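Local structure of peroxisomal catalase (Pichia angusta, 2XQ1) at residues 88-93 with 130-135; 209-214 with 223-228. The protein probably breaks down the hydrogen peroxide made by peroxisomal oxidases into water and oxygen, as a heme-containing homotetrameric catalase. All coordinates share one frame; numbering follows the deposited sequence.

Contact 1 of 2, residues 88-93 with 130-135; sequences SAKFLD and TEDGNL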
# COMPACT_ATOMS: atom_id res chain seq x y z
N SER O 88 33.20 18.66 -13.99
CA SER O 88 32.35 19.64 -14.71
C SER O 88 31.02 20.01 -14.03
O SER O 88 30.24 20.77 -14.59
CB SER O 88 32.06 19.13 -16.14
OG SER O 88 31.08 18.09 -16.18
N ALA O 89 30.75 19.44 -12.86
CA ALA O 89 29.44 19.58 -12.22
C ALA O 89 29.08 21.04 -12.00
O ALA O 89 29.91 21.80 -11.51
CB ALA O 89 29.38 18.81 -10.90
N LYS O 90 27.85 21.40 -12.37
CA LYS O 90 27.35 22.76 -12.23
C LYS O 90 27.50 23.38 -10.84
O LYS O 90 27.82 24.54 -10.73
CB LYS O 90 25.88 22.84 -12.64
CG LYS O 90 25.64 23.39 -14.04
CD LYS O 90 24.35 24.22 -14.06
CE LYS O 90 24.09 24.89 -15.42
NZ LYS O 90 23.90 23.86 -16.50
N PHE O 91 27.28 22.62 -9.78
CA PHE O 91 27.33 23.24 -8.45
C PHE O 91 28.75 23.58 -8.03
O PHE O 91 28.95 24.31 -7.07
CB PHE O 91 26.56 22.41 -7.41
CG PHE O 91 27.32 21.25 -6.88
CD1 PHE O 91 27.46 20.08 -7.63
CD2 PHE O 91 27.90 21.30 -5.61
CE1 PHE O 91 28.18 18.98 -7.12
CE2 PHE O 91 28.60 20.22 -5.10
CZ PHE O 91 28.75 19.05 -5.86
N LEU O 92 29.72 23.04 -8.76
CA LEU O 92 31.14 23.29 -8.54
C LEU O 92 31.70 24.23 -9.60
O LEU O 92 32.90 24.51 -9.60
CB LEU O 92 31.94 21.98 -8.51
CG LEU O 92 31.58 20.89 -7.49
CD1 LEU O 92 32.31 19.60 -7.79
CD2 LEU O 92 31.84 21.32 -6.07
N ASP O 93 30.84 24.71 -10.50
CA ASP O 93 31.11 25.72 -11.55
C ASP O 93 32.18 26.77 -11.29
O ASP O 93 33.12 26.92 -12.08
CB ASP O 93 29.83 26.54 -11.82
CG ASP O 93 29.25 26.32 -13.21
OD1 ASP O 93 29.91 25.63 -14.03
OD2 ASP O 93 28.14 26.83 -13.49
N THR O 130 21.02 21.04 -6.68
CA THR O 130 21.76 21.76 -7.69
C THR O 130 20.89 22.16 -8.89
O THR O 130 19.77 21.70 -9.04
CB THR O 130 22.87 20.89 -8.23
OG1 THR O 130 22.36 20.07 -9.30
CG2 THR O 130 23.44 20.01 -7.11
N GLU O 131 21.44 23.01 -9.76
CA GLU O 131 20.75 23.43 -10.99
C GLU O 131 20.65 22.30 -12.03
O GLU O 131 19.90 22.38 -12.99
CB GLU O 131 21.46 24.63 -11.62
CG GLU O 131 21.72 25.79 -10.66
CD GLU O 131 23.01 26.57 -10.99
OE1 GLU O 131 24.08 25.92 -11.24
OE2 GLU O 131 22.97 27.85 -10.97
N ASP O 132 21.40 21.23 -11.84
CA ASP O 132 21.30 20.10 -12.75
C ASP O 132 20.59 18.88 -12.13
O ASP O 132 20.80 17.76 -12.60
CB ASP O 132 22.71 19.69 -13.19
CG ASP O 132 23.13 20.31 -14.53
OD1 ASP O 132 22.32 21.01 -15.17
OD2 ASP O 132 24.29 20.07 -14.95
N GLY O 133 19.79 19.09 -11.07
CA GLY O 133 19.11 18.02 -10.35
C GLY O 133 19.60 17.86 -8.91
O GLY O 133 20.55 18.55 -8.48
N ASN O 134 18.97 16.96 -8.16
CA ASN O 134 19.42 16.60 -6.80
C ASN O 134 20.55 15.60 -6.85
O ASN O 134 20.49 14.61 -7.59
CB ASN O 134 18.26 16.05 -5.95
CG ASN O 134 17.22 17.14 -5.61
OD1 ASN O 134 17.41 18.31 -5.96
ND2 ASN O 134 16.11 16.76 -4.95
N LEU O 135 21.60 15.88 -6.08
CA LEU O 135 22.73 14.98 -5.95
C LEU O 135 22.71 14.41 -4.55
O LEU O 135 22.75 15.18 -3.58
CB LEU O 135 24.05 15.72 -6.19
CG LEU O 135 25.34 14.97 -5.80
CD1 LEU O 135 25.67 13.85 -6.79
CD2 LEU O 135 26.50 15.96 -5.70
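Lys-90 and Asp-132 carry the charged part of this contact. The lysine chain crosses the carboxylate at about a right angle, and its NZ forms a salt bridge with Asp-132 OD1 at 3.5 Å. The methylenes take part too: CG lies near Asp-132 OD2, and CD packs beside Glu-131 CB and OE1. The stronger partner of Glu-131 is Lys-97, which also pairs with Asp-93 and bonds to the carbonyl of Lys-90. Lys-97 probably eases the repulsion between Glu-131 and Asp-93.

The apolar part centres on Phe-91. Its CB touches Thr-130 CG2 at 3.9 Å. Further out, CE1 meets Leu-135 CD2 at 3.7 Å.

A side-chain bond within 130-135 helps shape the type I turn between its strands. The OG1 of Thr-130 sits between the backbone N and the carbonyl carbon (chi1 87°). There it accepts from Asp-132 N at 3.0 Å, an ST turn. A valine in place of Thr-130 would probably leave Asp-132 N without this acceptor and the turn less firmly set.

The 3-10 segment 90-92 belongs to the loop between strands 70-79 and 98-107. It packs against the hairpin of strands 122-130 and 133-140. The ring of Phe-91 meets those of Phe-77 and Phe-128 and also touches Met-335, on strand 335-337. Pro-16 of a second subunit packs on Asp-132.

Contact 2 of 2, residues 209-214 with 223-228; sequences GHTYKW and YVQVHF
Trp-214 lays one indole face against Val-224. The valine CG2 stands 3.6 Å from the centroid of the five-membered ring, only 9° off its normal, a CH-pi contact. The torsion of Val-224 (chi1 -44°) sets CG2 between the backbone N and the carbonyl carbon; CG1 also touches the indole. Trp-214 CZ2 meets Val-226 CG2 at 3.7 Å.

Beside Val-224, Tyr-212 forms the antiparallel hydrogen-bonded pair. Its N donates to Val-224 O at 3.0 Å, and its O accepts from Val-224 N at 2.9 Å. In the next, non-hydrogen-bonded pair, Lys-213 runs alongside Tyr-223, with CD near CE1. Both polar ends reach Glu-420, and Lys-213 also pairs with Asp-419.

Gln-225 bends at chi2 (-91°), bringing its amide to the start of 209-214. NE2 donates to Gly-209 O at 3.1 Å and to Thr-211 OG1 at 3.2 Å; OG1 also hydrogen-bonds to Val-288 O. Both acceptors lie near the amide plane and resist its rotation.

His-210 of the heme pocket touches the heme and bonds to Arg-346 and Asp-340. Strands 212-215 and 221-230 form a beta hairpin of the catalase beta-barrel, flanked by strands 335-337 and 268-276, with helix 341-357 against His-210 and Tyr-212.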
# COMPACT_ATOMS: atom_id res chain seq x y z
N GLY O 209 33.62 6.16 0.88
CA GLY O 209 33.82 4.72 0.96
C GLY O 209 34.22 4.16 -0.40
O GLY O 209 35.37 3.74 -0.59
N HIS O 210 33.26 4.18 -1.34
CA HIS O 210 33.43 3.76 -2.73
C HIS O 210 34.33 4.68 -3.53
O HIS O 210 34.54 5.83 -3.16
CB HIS O 210 32.08 3.73 -3.47
CG HIS O 210 31.03 2.89 -2.81
ND1 HIS O 210 31.17 1.53 -2.64
CD2 HIS O 210 29.83 3.23 -2.29
CE1 HIS O 210 30.09 1.07 -2.02
NE2 HIS O 210 29.27 2.08 -1.81
N THR O 211 34.81 4.16 -4.67
CA THR O 211 35.40 4.99 -5.70
C THR O 211 34.34 5.43 -6.69
O THR O 211 33.58 4.61 -7.16
CB THR O 211 36.47 4.20 -6.47
OG1 THR O 211 37.54 3.89 -5.58
CG2 THR O 211 37.02 5.00 -7.62
N TYR O 212 34.27 6.74 -6.97
CA TYR O 212 33.38 7.31 -7.99
C TYR O 212 34.23 7.74 -9.18
O TYR O 212 35.44 7.65 -9.14
CB TYR O 212 32.58 8.50 -7.43
CG TYR O 212 31.51 8.09 -6.44
CD1 TYR O 212 31.85 7.68 -5.16
CD2 TYR O 212 30.17 8.11 -6.78
CE1 TYR O 212 30.90 7.29 -4.26
CE2 TYR O 212 29.20 7.70 -5.87
CZ TYR O 212 29.59 7.30 -4.61
OH TYR O 212 28.67 6.89 -3.67
N LYS O 213 33.60 8.20 -10.25
CA LYS O 213 34.30 8.71 -11.41
C LYS O 213 33.81 10.10 -11.73
O LYS O 213 32.62 10.31 -11.92
CB LYS O 213 34.06 7.83 -12.62
CG LYS O 213 34.55 6.41 -12.46
CD LYS O 213 34.99 5.82 -13.79
CE LYS O 213 33.81 5.52 -14.70
NZ LYS O 213 34.31 5.08 -16.02
N TRP O 214 34.74 11.05 -11.80
CA TRP O 214 34.39 12.44 -12.05
C TRP O 214 34.92 12.88 -13.42
O TRP O 214 36.00 12.48 -13.84
CB TRP O 214 34.91 13.31 -10.90
CG TRP O 214 34.08 13.17 -9.64
CD1 TRP O 214 33.07 12.26 -9.40
CD2 TRP O 214 34.19 13.96 -8.45
NE1 TRP O 214 32.53 12.46 -8.14
CE2 TRP O 214 33.21 13.49 -7.54
CE3 TRP O 214 35.01 15.04 -8.07
CZ2 TRP O 214 33.04 14.05 -6.26
CZ3 TRP O 214 34.85 15.59 -6.79
CH2 TRP O 214 33.86 15.10 -5.91
N TYR O 223 39.39 8.69 -11.24
CA TYR O 223 38.75 8.01 -10.11
C TYR O 223 38.87 8.89 -8.86
O TYR O 223 39.93 9.47 -8.63
CB TYR O 223 39.39 6.64 -9.81
CG TYR O 223 39.17 5.54 -10.82
CD1 TYR O 223 37.89 5.07 -11.12
CD2 TYR O 223 40.24 4.93 -11.44
CE1 TYR O 223 37.71 4.03 -12.04
CE2 TYR O 223 40.06 3.90 -12.36
CZ TYR O 223 38.81 3.46 -12.65
OH TYR O 223 38.66 2.44 -13.57
N VAL O 224 37.80 9.00 -8.06
CA VAL O 224 37.84 9.80 -6.83
C VAL O 224 37.36 9.08 -5.58
O VAL O 224 36.62 8.11 -5.64
CB VAL O 224 37.05 11.12 -6.92
CG1 VAL O 224 37.30 11.82 -8.23
CG2 VAL O 224 35.60 10.85 -6.78
N GLN O 225 37.82 9.60 -4.44
CA GLN O 225 37.40 9.20 -3.10
C GLN O 225 37.16 10.49 -2.34
O GLN O 225 38.04 11.36 -2.34
CB GLN O 225 38.51 8.42 -2.41
CG GLN O 225 38.62 6.98 -2.84
CD GLN O 225 37.79 6.00 -1.99
OE1 GLN O 225 37.40 6.30 -0.86
NE2 GLN O 225 37.52 4.84 -2.55
N VAL O 226 35.99 10.66 -1.72
CA VAL O 226 35.65 11.95 -1.16
C VAL O 226 35.77 11.92 0.37
O VAL O 226 35.43 10.92 0.99
CB VAL O 226 34.25 12.40 -1.65
CG1 VAL O 226 33.91 13.82 -1.13
CG2 VAL O 226 34.20 12.40 -3.18
N HIS O 227 36.28 13.00 0.96
CA HIS O 227 36.46 13.08 2.43
C HIS O 227 35.79 14.33 3.02
O HIS O 227 36.06 15.47 2.60
CB HIS O 227 37.95 13.13 2.80
CG HIS O 227 38.73 11.91 2.44
ND1 HIS O 227 38.89 11.48 1.14
CD2 HIS O 227 39.43 11.04 3.21
CE1 HIS O 227 39.63 10.39 1.12
NE2 HIS O 227 39.97 10.10 2.36
N PHE O 228 34.91 14.14 4.00
CA PHE O 228 34.38 15.28 4.73
C PHE O 228 35.01 15.28 6.11
O PHE O 228 34.77 14.37 6.89
CB PHE O 228 32.85 15.23 4.87
CG PHE O 228 32.11 15.30 3.57
CD1 PHE O 228 32.67 15.90 2.44
CD2 PHE O 228 30.82 14.79 3.47
CE1 PHE O 228 31.94 15.95 1.21
CE2 PHE O 228 30.09 14.84 2.26
CZ PHE O 228 30.64 15.42 1.14

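In the fold
From the N terminus, strand 70-79 leads into the loop that holds 88-93. The chain then runs through strands 98-107 and 122-130 to the turn at 130-135, where contact 1 closes a loop of 36 intervening residues. Contact 2 opens only after helices 153-160, 171-180 and 185-192. It closes a short hairpin with eight residues between its segments. The two loops follow in series and neither nest nor cross. Both contacts reach the same antiparallel sheet, the curled beta-barrel of the catalase fold. Contact 1 ties a connecting loop to one hairpin; contact 2 pairs strands beside the heme. Their centres are about 16 Å apart, and strand 335-337 adjoins both.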